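Local coordinates for protein exoribonuclease II, mitochondrial (Candida glabrata, PDB 6F3H) that probably degrades RNA from the 3' end as the magnesium-dependent exoribonuclease component of the mitochondrial RNA degradosome, at residues L549-R563 with K603-K617. The protein carries 1 engineered substitution. Sequence-based numbering, arbitrary orientation.
Sequences LELLHTLATKLLHKR and KSTLLVSEFMILTNK. With nucleotides of chain C.
Phe611 lays one ring face under Leu559, whose CD1 sits 4.2 Å from the ring centroid in a CH-pi contact. Leu552 and Leu555 meet the far end of the same ring. Leu552 CD2 is 3.7 Å from Phe611 CZ, and the carbonyl O of Leu552 lies in the ring plane at its edge. The ring thus fills a hole made by Leu552, Leu555, Ala556 and Leu559. Ala556 is the reciprocal knob, set among Leu606, Leu607, Glu610 and Phe611; its CB is 3.7 Å from Glu610 CB. The axes of segments 549-563 and 603-617 approach to 8.6 Å at 63°, and the small Ala556 probably helps them come this close.

Toward the start of helix 603-625, the aliphatic chain of Lys603 crosses one face of the His553 ring. His553 CG is anti to the backbone N (chi1 172°), which swings the imidazole toward Lys603. Leu606 CD1 packs on Leu560 CD2 at 3.7 Å.

At the other end, Glu610 bends at chi2 (-47°) and meets Arg563 in a buried salt bridge. Arg563 NH1 is 2.8 Å from Glu610 OE2, but the hydrogen bond is bent and weak. Guanidinium and carboxylate are nearly coplanar, and Ile613 CD1 lies over one guanidinium face. Arg563 NE also bonds to Ile688 O, a second hold on the group.

Ser609, Met612 (selenomethionine) and Ile613 touch U4 of the RNA, chain C. Leu607 packs on Ile412, and Met612 touches the magnesium ligand Asp410. This is a knobs-into-holes helix pair of the RNB domain, with RNA bound against helix 603-625.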
ATOM      1  N   LEU A 549      11.525 -31.202  -9.166  1.00 50.00           N
ATOM      2  CA  LEU A 549      10.708 -30.130  -9.711  1.00 49.99           C
ATOM      3  C   LEU A 549       9.412 -30.649 -10.322  1.00 55.83           C
ATOM      4  O   LEU A 549       8.340 -30.089 -10.075  1.00 53.67           O
ATOM      5  CB  LEU A 549      11.519 -29.366 -10.747  1.00 50.11           C
ATOM      6  CG  LEU A 549      12.792 -28.723 -10.196  1.00 51.13           C
ATOM      7  CD1 LEU A 549      13.565 -28.082 -11.308  1.00 48.84           C
ATOM      8  CD2 LEU A 549      12.436 -27.663  -9.200  1.00 46.39           C
ATOM      9  N   GLU A 550       9.486 -31.687 -11.164  1.00 58.02           N
ATOM     10  CA  GLU A 550       8.248 -32.176 -11.762  1.00 60.70           C
ATOM     11  C   GLU A 550       7.304 -32.635 -10.681  1.00 60.04           C
ATOM     12  O   GLU A 550       6.088 -32.418 -10.756  1.00 56.65           O
ATOM     13  CB  GLU A 550       8.512 -33.300 -12.752  1.00 66.65           C
ATOM     14  CG  GLU A 550       9.637 -33.002 -13.706  1.00 76.56           C
ATOM     15  CD  GLU A 550       9.923 -34.153 -14.640  1.00 93.04           C
ATOM     16  OE1 GLU A 550       9.291 -35.228 -14.473  1.00 97.65           O
ATOM     17  OE2 GLU A 550      10.772 -33.971 -15.547  1.00 99.01           O
ATOM     18  N   LEU A 551       7.861 -33.237  -9.647  1.00 62.68           N
ATOM     19  CA  LEU A 551       7.043 -33.666  -8.539  1.00 63.54           C
ATOM     20  C   LEU A 551       6.417 -32.474  -7.854  1.00 57.08           C
ATOM     21  O   LEU A 551       5.222 -32.483  -7.554  1.00 57.89           O
ATOM     22  CB  LEU A 551       7.891 -34.472  -7.572  1.00 70.72           C
ATOM     23  CG  LEU A 551       7.090 -35.208  -6.516  1.00 76.46           C
ATOM     24  CD1 LEU A 551       5.800 -35.816  -7.078  1.00 77.00           C
ATOM     25  CD2 LEU A 551       8.015 -36.256  -5.968  1.00 78.03           C
ATOM     26  N   LEU A 552       7.207 -31.428  -7.622  1.00 57.28           N
ATOM     27  CA  LEU A 552       6.678 -30.229  -6.977  1.00 54.39           C
ATOM     28  C   LEU A 552       5.600 -29.579  -7.822  1.00 61.15           C
ATOM     29  O   LEU A 552       4.569 -29.145  -7.298  1.00 67.16           O
ATOM     30  CB  LEU A 552       7.801 -29.232  -6.717  1.00 47.18           C
ATOM     31  CG  LEU A 552       8.705 -29.539  -5.529  1.00 50.81           C
ATOM     32  CD1 LEU A 552       9.898 -28.617  -5.486  1.00 45.10           C
ATOM     33  CD2 LEU A 552       7.914 -29.434  -4.226  1.00 55.85           C
ATOM     34  N   HIS A 553       5.825 -29.491  -9.128  1.00 60.46           N
ATOM     35  CA  HIS A 553       4.834 -28.873  -9.992  1.00 58.63           C
ATOM     36  C   HIS A 553       3.533 -29.661  -9.995  1.00 57.93           C
ATOM     37  O   HIS A 553       2.443 -29.078  -9.950  1.00 58.45           O
ATOM     38  CB  HIS A 553       5.396 -28.730 -11.402  1.00 61.27           C
ATOM     39  CG  HIS A 553       4.391 -28.276 -12.411  1.00 66.20           C
ATOM     40  ND1 HIS A 553       3.799 -29.136 -13.310  1.00 68.44           N
ATOM     41  CD2 HIS A 553       3.861 -27.053 -12.651  1.00 67.28           C
ATOM     42  CE1 HIS A 553       2.963 -28.458 -14.072  1.00 69.15           C
ATOM     43  NE2 HIS A 553       2.972 -27.192 -13.688  1.00 68.48           N
ATOM     44  N   THR A 554       3.620 -30.987 -10.049  1.00 57.46           N
ATOM     45  CA  THR A 554       2.396 -31.779 -10.047  1.00 59.61           C
ATOM     46  C   THR A 554       1.668 -31.675  -8.709  1.00 61.90           C
ATOM     47  O   THR A 554       0.434 -31.754  -8.662  1.00 65.80           O
ATOM     48  CB  THR A 554       2.735 -33.218 -10.390  1.00 57.72           C
ATOM     49  OG1 THR A 554       3.839 -33.605  -9.579  1.00 64.13           O
ATOM     50  CG2 THR A 554       3.160 -33.321 -11.867  1.00 58.25           C
ATOM     51  N   LEU A 555       2.409 -31.456  -7.623  1.00 56.81           N
ATOM     52  CA  LEU A 555       1.779 -31.267  -6.321  1.00 52.43           C
ATOM     53  C   LEU A 555       1.024 -29.954  -6.255  1.00 50.54           C
ATOM     54  O   LEU A 555      -0.104 -29.904  -5.753  1.00 51.57           O
ATOM     55  CB  LEU A 555       2.832 -31.329  -5.221  1.00 55.16           C
ATOM     56  CG  LEU A 555       3.348 -32.729  -4.904  1.00 55.24           C
ATOM     57  CD1 LEU A 555       4.613 -32.676  -4.075  1.00 53.75           C
ATOM     58  CD2 LEU A 555       2.258 -33.439  -4.145  1.00 54.72           C
ATOM     59  N   ALA A 556       1.622 -28.881  -6.765  1.00 53.17           N
ATOM     60  CA  ALA A 556       0.943 -27.591  -6.748  1.00 49.05           C
ATOM     61  C   ALA A 556      -0.360 -27.656  -7.517  1.00 52.35           C
ATOM     62  O   ALA A 556      -1.387 -27.164  -7.044  1.00 60.70           O
ATOM     63  CB  ALA A 556       1.840 -26.506  -7.331  1.00 47.71           C
ATOM     64  N   THR A 557      -0.354 -28.303  -8.682  1.00 51.13           N
ATOM     65  CA  THR A 557      -1.571 -28.356  -9.475  1.00 51.55           C
ATOM     66  C   THR A 557      -2.721 -28.902  -8.646  1.00 53.75           C
ATOM     67  O   THR A 557      -3.826 -28.348  -8.661  1.00 58.26           O
ATOM     68  CB  THR A 557      -1.330 -29.212 -10.725  1.00 56.09           C
ATOM     69  OG1 THR A 557      -0.344 -28.582 -11.553  1.00 50.88           O
ATOM     70  CG2 THR A 557      -2.609 -29.386 -11.537  1.00 61.52           C
ATOM     71  N   LYS A 558      -2.447 -29.895  -7.813  1.00 52.69           N
ATOM     72  CA  LYS A 558      -3.521 -30.441  -7.006  1.00 55.75           C
ATOM     73  C   LYS A 558      -3.837 -29.546  -5.834  1.00 56.66           C
ATOM     74  O   LYS A 558      -4.983 -29.509  -5.386  1.00 60.59           O
ATOM     75  CB  LYS A 558      -3.155 -31.835  -6.538  1.00 64.00           C
ATOM     76  CG  LYS A 558      -2.712 -32.706  -7.694  1.00 72.95           C
ATOM     77  CD  LYS A 558      -3.013 -34.157  -7.426  1.00 77.77           C
ATOM     78  CE  LYS A 558      -1.890 -34.822  -6.682  1.00 83.75           C
ATOM     79  NZ  LYS A 558      -0.821 -35.243  -7.629  1.00 89.66           N
ATOM     80  N   LEU A 559      -2.834 -28.821  -5.345  1.00 57.31           N
ATOM     81  CA  LEU A 559      -3.034 -27.834  -4.288  1.00 54.47           C
ATOM     82  C   LEU A 559      -3.951 -26.724  -4.758  1.00 56.30           C
ATOM     83  O   LEU A 559      -4.863 -26.292  -4.042  1.00 61.28           O
ATOM     84  CB  LEU A 559      -1.690 -27.236  -3.881  1.00 53.83           C
ATOM     85  CG  LEU A 559      -0.725 -28.004  -2.992  1.00 49.88           C
ATOM     86  CD1 LEU A 559       0.588 -27.251  -2.871  1.00 46.60           C
ATOM     87  CD2 LEU A 559      -1.355 -28.153  -1.651  1.00 47.89           C
ATOM     88  N   LEU A 560      -3.675 -26.207  -5.941  1.00 55.28           N
ATOM     89  CA  LEU A 560      -4.506 -25.158  -6.496  1.00 53.94           C
ATOM     90  C   LEU A 560      -5.909 -25.676  -6.767  1.00 59.50           C
ATOM     91  O   LEU A 560      -6.894 -25.070  -6.340  1.00 68.79           O
ATOM     92  CB  LEU A 560      -3.852 -24.624  -7.758  1.00 52.14           C
ATOM     93  CG  LEU A 560      -4.707 -23.761  -8.672  1.00 50.30           C
ATOM     94  CD1 LEU A 560      -5.229 -22.540  -7.930  1.00 48.55           C
ATOM     95  CD2 LEU A 560      -3.919 -23.398  -9.954  1.00 44.48           C
ATOM     96  N   HIS A 561      -6.018 -26.813  -7.456  1.00 57.33           N
ATOM     97  CA  HIS A 561      -7.334 -27.384  -7.716  1.00 57.67           C
ATOM     98  C   HIS A 561      -8.111 -27.592  -6.422  1.00 56.59           C
ATOM     99  O   HIS A 561      -9.341 -27.444  -6.393  1.00 57.14           O
ATOM    100  CB  HIS A 561      -7.169 -28.684  -8.481  1.00 62.13           C
ATOM    101  CG  HIS A 561      -8.460 -29.362  -8.795  1.00 72.69           C
ATOM    102  ND1 HIS A 561      -9.179 -30.069  -7.854  1.00 73.19           N
ATOM    103  CD2 HIS A 561      -9.180 -29.415  -9.941  1.00 75.79           C
ATOM    104  CE1 HIS A 561     -10.274 -30.552  -8.413  1.00 74.31           C
ATOM    105  NE2 HIS A 561     -10.300 -30.167  -9.679  1.00 76.33           N
ATOM    106  N   LYS A 562      -7.401 -27.882  -5.339  1.00 54.75           N
ATOM    107  CA  LYS A 562      -8.029 -28.045  -4.038  1.00 55.12           C
ATOM    108  C   LYS A 562      -8.568 -26.718  -3.523  1.00 63.89           C
ATOM    109  O   LYS A 562      -9.731 -26.631  -3.111  1.00 70.92           O
ATOM    110  CB  LYS A 562      -7.011 -28.635  -3.066  1.00 53.60           C
ATOM    111  CG  LYS A 562      -7.574 -29.119  -1.747  1.00 58.35           C
ATOM    112  CD  LYS A 562      -6.692 -30.206  -1.116  1.00 52.70           C
ATOM    113  N   ARG A 563      -7.727 -25.674  -3.534  1.00 62.49           N
ATOM    114  CA  ARG A 563      -8.106 -24.362  -3.008  1.00 53.62           C
ATOM    115  C   ARG A 563      -9.378 -23.861  -3.657  1.00 53.63           C
ATOM    116  O   ARG A 563     -10.226 -23.265  -2.995  1.00 59.07           O
ATOM    117  CB  ARG A 563      -6.985 -23.360  -3.249  1.00 51.32           C
ATOM    118  CG  ARG A 563      -5.799 -23.448  -2.296  1.00 51.14           C
ATOM    119  CD  ARG A 563      -4.824 -22.302  -2.559  1.00 51.51           C
ATOM    120  NE  ARG A 563      -5.564 -21.093  -2.901  1.00 58.01           N
ATOM    121  CZ  ARG A 563      -5.318 -20.296  -3.937  1.00 58.80           C
ATOM    122  NH1 ARG A 563      -4.324 -20.557  -4.762  1.00 48.95           N
ATOM    123  NH2 ARG A 563      -6.080 -19.225  -4.144  1.00 69.03           N
ATOM    124  N   LYS A 603       4.385 -22.372 -15.189  1.00 55.16           N
ATOM    125  CA  LYS A 603       4.560 -23.547 -14.347  1.00 48.51           C
ATOM    126  C   LYS A 603       5.379 -23.231 -13.106  1.00 45.59           C
ATOM    127  O   LYS A 603       5.055 -23.712 -12.021  1.00 45.33           O
ATOM    128  CB  LYS A 603       5.210 -24.669 -15.143  1.00 52.91           C
ATOM    129  CG  LYS A 603       4.299 -25.347 -16.149  1.00 59.26           C
ATOM    130  CD  LYS A 603       4.878 -26.702 -16.578  1.00 65.06           C
ATOM    131  CE  LYS A 603       4.174 -27.244 -17.822  1.00 71.60           C
ATOM    132  NZ  LYS A 603       4.997 -28.245 -18.566  1.00 75.93           N
ATOM    133  N   SER A 604       6.466 -22.458 -13.242  1.00 45.51           N
ATOM    134  CA  SER A 604       7.276 -22.148 -12.062  1.00 45.12           C
ATOM    135  C   SER A 604       6.573 -21.184 -11.104  1.00 54.03           C
ATOM    136  O   SER A 604       6.611 -21.385  -9.886  1.00 60.47           O
ATOM    137  CB  SER A 604       8.652 -21.615 -12.466  1.00 49.57           C
ATOM    138  OG  SER A 604       8.626 -20.830 -13.625  1.00 49.22           O
ATOM    139  N   THR A 605       5.955 -20.114 -11.616  1.00 54.13           N
ATOM    140  CA  THR A 605       5.199 -19.224 -10.733  1.00 50.36           C
ATOM    141  C   THR A 605       4.109 -19.994 -10.009  1.00 53.71           C
ATOM    142  O   THR A 605       3.881 -19.794  -8.809  1.00 53.90           O
ATOM    143  CB  THR A 605       4.593 -18.060 -11.505  1.00 43.75           C
ATOM    144  OG1 THR A 605       3.499 -18.549 -12.286  1.00 54.67           O
ATOM    145  CG2 THR A 605       5.624 -17.444 -12.423  1.00 43.96           C
ATOM    146  N   LEU A 606       3.374 -20.823 -10.748  1.00 55.22           N
ATOM    147  CA  LEU A 606       2.341 -21.630 -10.129  1.00 55.04           C
ATOM    148  C   LEU A 606       2.934 -22.473  -9.022  1.00 55.79           C
ATOM    149  O   LEU A 606       2.373 -22.577  -7.925  1.00 62.08           O
ATOM    150  CB  LEU A 606       1.708 -22.539 -11.173  1.00 55.20           C
ATOM    151  CG  LEU A 606       0.982 -23.748 -10.580  1.00 51.02           C
ATOM    152  CD1 LEU A 606      -0.231 -23.361  -9.717  1.00 47.12           C
ATOM    153  CD2 LEU A 606       0.615 -24.721 -11.665  1.00 52.67           C
ATOM    154  N   LEU A 607       4.084 -23.068  -9.294  1.00 53.34           N
ATOM    155  CA  LEU A 607       4.737 -23.916  -8.316  1.00 52.01           C
ATOM    156  C   LEU A 607       5.031 -23.130  -7.058  1.00 53.88           C
ATOM    157  O   LEU A 607       4.509 -23.434  -5.980  1.00 55.78           O
ATOM    158  CB  LEU A 607       6.030 -24.445  -8.927  1.00 52.46           C
ATOM    159  CG  LEU A 607       6.891 -25.516  -8.280  1.00 53.94           C
ATOM    160  CD1 LEU A 607       7.900 -25.924  -9.289  1.00 45.29           C
ATOM    161  CD2 LEU A 607       7.591 -25.005  -7.025  1.00 54.57           C
ATOM    162  N   VAL A 608       5.796 -22.050  -7.210  1.00 53.31           N
ATOM    163  CA  VAL A 608       6.234 -21.283  -6.054  1.00 50.35           C
ATOM    164  C   VAL A 608       5.038 -20.742  -5.306  1.00 45.17           C
ATOM    165  O   VAL A 608       4.902 -20.947  -4.099  1.00 44.36           O
ATOM    166  CB  VAL A 608       7.169 -20.145  -6.487  1.00 52.20           C
ATOM    167  CG1 VAL A 608       7.681 -19.427  -5.269  1.00 53.59           C
ATOM    168  CG2 VAL A 608       8.307 -20.687  -7.282  1.00 45.69           C
ATOM    169  N   SER A 609       4.112 -20.122  -6.030  1.00 47.49           N
ATOM    170  CA  SER A 609       3.015 -19.442  -5.366  1.00 46.46           C
ATOM    171  C   SER A 609       2.220 -20.417  -4.506  1.00 47.87           C
ATOM    172  O   SER A 609       2.011 -20.179  -3.311  1.00 49.17           O
ATOM    173  CB  SER A 609       2.137 -18.751  -6.409  1.00 44.28           C
ATOM    174  OG  SER A 609       1.236 -19.646  -7.023  1.00 42.64           O
ATOM    175  N   GLU A 610       1.898 -21.586  -5.053  1.00 45.50           N
ATOM    176  CA  GLU A 610       1.028 -22.496  -4.323  1.00 42.50           C
ATOM    177  C   GLU A 610       1.597 -22.877  -2.983  1.00 50.09           C
ATOM    178  O   GLU A 610       0.850 -23.122  -2.023  1.00 49.91           O
ATOM    179  CB  GLU A 610       0.757 -23.734  -5.142  1.00 51.78           C
ATOM    180  CG  GLU A 610      -0.404 -23.480  -6.029  1.00 61.85           C
ATOM    181  CD  GLU A 610      -1.568 -22.838  -5.258  1.00 70.82           C
ATOM    182  OE1 GLU A 610      -1.866 -23.226  -4.088  1.00 72.89           O
ATOM    183  OE2 GLU A 610      -2.154 -21.885  -5.809  1.00 72.52           O
ATOM    184  N   PHE A 611       2.907 -22.939  -2.903  1.00 50.45           N
ATOM    185  CA  PHE A 611       3.532 -23.380  -1.675  1.00 52.41           C
ATOM    186  C   PHE A 611       3.579 -22.277  -0.631  1.00 52.56           C
ATOM    187  O   PHE A 611       3.359 -22.540   0.553  1.00 52.64           O
ATOM    188  CB  PHE A 611       4.907 -23.930  -2.026  1.00 56.24           C
ATOM    189  CG  PHE A 611       4.839 -25.295  -2.664  1.00 56.45           C
ATOM    190  CD1 PHE A 611       4.519 -26.418  -1.909  1.00 51.23           C
ATOM    191  CD2 PHE A 611       4.981 -25.442  -4.027  1.00 59.11           C
ATOM    192  CE1 PHE A 611       4.416 -27.663  -2.493  1.00 46.81           C
ATOM    193  CE2 PHE A 611       4.869 -26.689  -4.621  1.00 58.53           C
ATOM    194  CZ  PHE A 611       4.593 -27.801  -3.855  1.00 52.01           C
HETATM  195  N   MSE A 612       3.801 -21.041  -1.048  1.00 55.76           N
HETATM  196  CA  MSE A 612       3.863 -19.922  -0.118  1.00 50.70           C
HETATM  197  C   MSE A 612       2.552 -19.673   0.506  1.00 48.27           C
HETATM  198  O   MSE A 612       2.456 -19.508   1.715  1.00 50.95           O
HETATM  199  CB  MSE A 612       4.316 -18.689  -0.838  1.00 59.74           C
HETATM  200  CG  MSE A 612       5.513 -18.983  -1.687  1.00 78.07           C
HETATM  201 SE   MSE A 612       7.068 -19.502  -0.618  1.00 89.39          SE
HETATM  202  CE  MSE A 612       7.949 -17.776  -0.679  1.00 93.37           C
ATOM    203  N   ILE A 613       1.542 -19.638  -0.358  1.00 40.94           N
ATOM    204  CA  ILE A 613       0.158 -19.633   0.102  1.00 47.04           C
ATOM    205  C   ILE A 613      -0.048 -20.688   1.172  1.00 48.36           C
ATOM    206  O   ILE A 613      -0.609 -20.428   2.246  1.00 48.13           O
ATOM    207  CB  ILE A 613      -0.788 -19.863  -1.083  1.00 43.14           C
ATOM    208  CG1 ILE A 613      -0.522 -18.827  -2.168  1.00 41.17           C
ATOM    209  CG2 ILE A 613      -2.225 -19.957  -0.609  1.00 42.93           C
ATOM    210  CD1 ILE A 613      -1.482 -18.908  -3.291  1.00 42.51           C
ATOM    211  N   LEU A 614       0.419 -21.898   0.900  1.00 46.82           N
ATOM    212  CA  LEU A 614       0.148 -22.965   1.837  1.00 44.30           C
ATOM    213  C   LEU A 614       0.912 -22.754   3.128  1.00 44.67           C
ATOM    214  O   LEU A 614       0.336 -22.825   4.213  1.00 49.19           O
ATOM    215  CB  LEU A 614       0.517 -24.289   1.215  1.00 47.92           C
ATOM    216  CG  LEU A 614       0.387 -25.344   2.309  1.00 52.06           C
ATOM    217  CD1 LEU A 614      -1.065 -25.438   2.800  1.00 56.85           C
ATOM    218  CD2 LEU A 614       0.911 -26.670   1.813  1.00 41.80           C
ATOM    219  N   THR A 615       2.196 -22.439   3.017  1.00 43.20           N
ATOM    220  CA  THR A 615       3.014 -22.136   4.183  1.00 40.48           C
ATOM    221  C   THR A 615       2.374 -21.076   5.045  1.00 45.36           C
ATOM    222  O   THR A 615       2.357 -21.177   6.274  1.00 45.09           O
ATOM    223  CB  THR A 615       4.356 -21.603   3.724  1.00 52.31           C
ATOM    224  OG1 THR A 615       4.906 -22.486   2.748  1.00 53.74           O
ATOM    225  CG2 THR A 615       5.286 -21.443   4.894  1.00 45.57           C
ATOM    226  N   ASN A 616       1.895 -20.014   4.408  1.00 40.70           N
ATOM    227  CA  ASN A 616       1.322 -18.923   5.160  1.00 40.55           C
ATOM    228  C   ASN A 616       0.006 -19.343   5.790  1.00 43.98           C
ATOM    229  O   ASN A 616      -0.285 -18.958   6.926  1.00 44.56           O
ATOM    230  CB  ASN A 616       1.163 -17.720   4.251  1.00 43.19           C
ATOM    231  CG  ASN A 616       2.483 -17.088   3.927  1.00 47.75           C
ATOM    232  OD1 ASN A 616       3.369 -17.027   4.773  1.00 47.15           O
ATOM    233  ND2 ASN A 616       2.631 -16.611   2.701  1.00 51.72           N
ATOM    234  N   LYS A 617      -0.780 -20.174   5.093  1.00 44.87           N
ATOM    235  CA  LYS A 617      -2.006 -20.685   5.697  1.00 42.05           C
ATOM    236  C   LYS A 617      -1.698 -21.489   6.944  1.00 47.86           C
ATOM    237  O   LYS A 617      -2.402 -21.385   7.951  1.00 55.72           O
ATOM    238  CB  LYS A 617      -2.790 -21.559   4.723  1.00 42.52           C
ATOM    239  CG  LYS A 617      -3.617 -20.816   3.720  1.00 55.18           C
ATOM    240  CD  LYS A 617      -4.589 -21.769   3.054  1.00 66.64           C
ATOM    241  CE  LYS A 617      -3.924 -22.687   2.018  1.00 71.00           C
ATOM    242  NZ  LYS A 617      -4.948 -23.428   1.210  1.00 71.44           N
TER
ATOM    243  P     U C   4       0.427 -13.427  -1.361  1.00 52.31           P
ATOM    244  OP1   U C   4       0.783 -13.911  -0.013  1.00 48.15           O
ATOM    245  OP2   U C   4       0.465 -11.985  -1.663  1.00 60.01           O
ATOM    246  O5'   U C   4       1.446 -14.114  -2.333  1.00 51.72           O
ATOM    247  C5'   U C   4       1.426 -15.511  -2.471  1.00 42.92           C
ATOM    248  C4'   U C   4       2.432 -15.900  -3.483  1.00 45.36           C
ATOM    249  O4'   U C   4       1.952 -15.520  -4.796  1.00 52.12           O
ATOM    250  C3'   U C   4       3.741 -15.163  -3.362  1.00 43.47           C
ATOM    251  O3'   U C   4       4.567 -15.640  -2.323  1.00 40.88           O
ATOM    252  C2'   U C   4       4.313 -15.302  -4.761  1.00 48.79           C
ATOM    253  O2'   U C   4       4.834 -16.605  -4.965  1.00 53.62           O
ATOM    254  C1'   U C   4       3.047 -15.148  -5.608  1.00 51.26           C
ATOM    255  N1    U C   4       2.866 -13.749  -6.056  1.00 54.20           N
ATOM    256  C2    U C   4       3.464 -13.423  -7.256  1.00 55.65           C
ATOM    257  O2    U C   4       4.081 -14.228  -7.927  1.00 58.96           O
ATOM    258  N3    U C   4       3.303 -12.128  -7.654  1.00 53.78           N
ATOM    259  C4    U C   4       2.623 -11.148  -6.971  1.00 57.32           C
ATOM    260  O4    U C   4       2.572 -10.022  -7.477  1.00 63.53           O
ATOM    261  C5    U C   4       2.034 -11.555  -5.725  1.00 51.29           C
ATOM    262  C6    U C   4       2.172 -12.811  -5.318  1.00 52.07           C
ATOM    263  P     A C   5       5.522 -14.619  -1.541  1.00 49.45           P
ATOM    264  OP1   A C   5       6.155 -15.309  -0.395  1.00 42.98           O
ATOM    265  OP2   A C   5       4.813 -13.329  -1.306  1.00 51.94           O
ATOM    266  O5'   A C   5       6.671 -14.336  -2.588  1.00 49.46           O
ATOM    267  C5'   A C   5       7.452 -15.412  -3.064  1.00 48.50           C
ATOM    268  C4'   A C   5       8.216 -15.057  -4.307  1.00 45.38           C
ATOM    269  O4'   A C   5       7.298 -14.761  -5.387  1.00 45.71           O
ATOM    270  C3'   A C   5       9.105 -13.830  -4.228  1.00 42.09           C
ATOM    271  O3'   A C   5      10.352 -14.114  -3.634  1.00 43.52           O
ATOM    272  C2'   A C   5       9.224 -13.432  -5.685  1.00 44.79           C
ATOM    273  O2'   A C   5      10.128 -14.295  -6.359  1.00 45.04           O
ATOM    274  C1'   A C   5       7.812 -13.722  -6.176  1.00 45.44           C
ATOM    275  N9    A C   5       6.970 -12.559  -5.947  1.00 54.27           N
ATOM    276  C8    A C   5       6.158 -12.263  -4.880  1.00 58.47           C
ATOM    277  N7    A C   5       5.572 -11.096  -4.971  1.00 55.41           N
ATOM    278  C5    A C   5       6.065 -10.614  -6.170  1.00 59.17           C
ATOM    279  C6    A C   5       5.832  -9.425  -6.859  1.00 67.51           C
ATOM    280  N6    A C   5       5.013  -8.466  -6.410  1.00 73.12           N
ATOM    281  N1    A C   5       6.490  -9.272  -8.036  1.00 67.13           N
ATOM    282  C2    A C   5       7.311 -10.242  -8.479  1.00 66.33           C
ATOM    283  N3    A C   5       7.613 -11.414  -7.925  1.00 62.88           N
ATOM    284  C4    A C   5       6.939 -11.507  -6.771  1.00 60.44           C
TER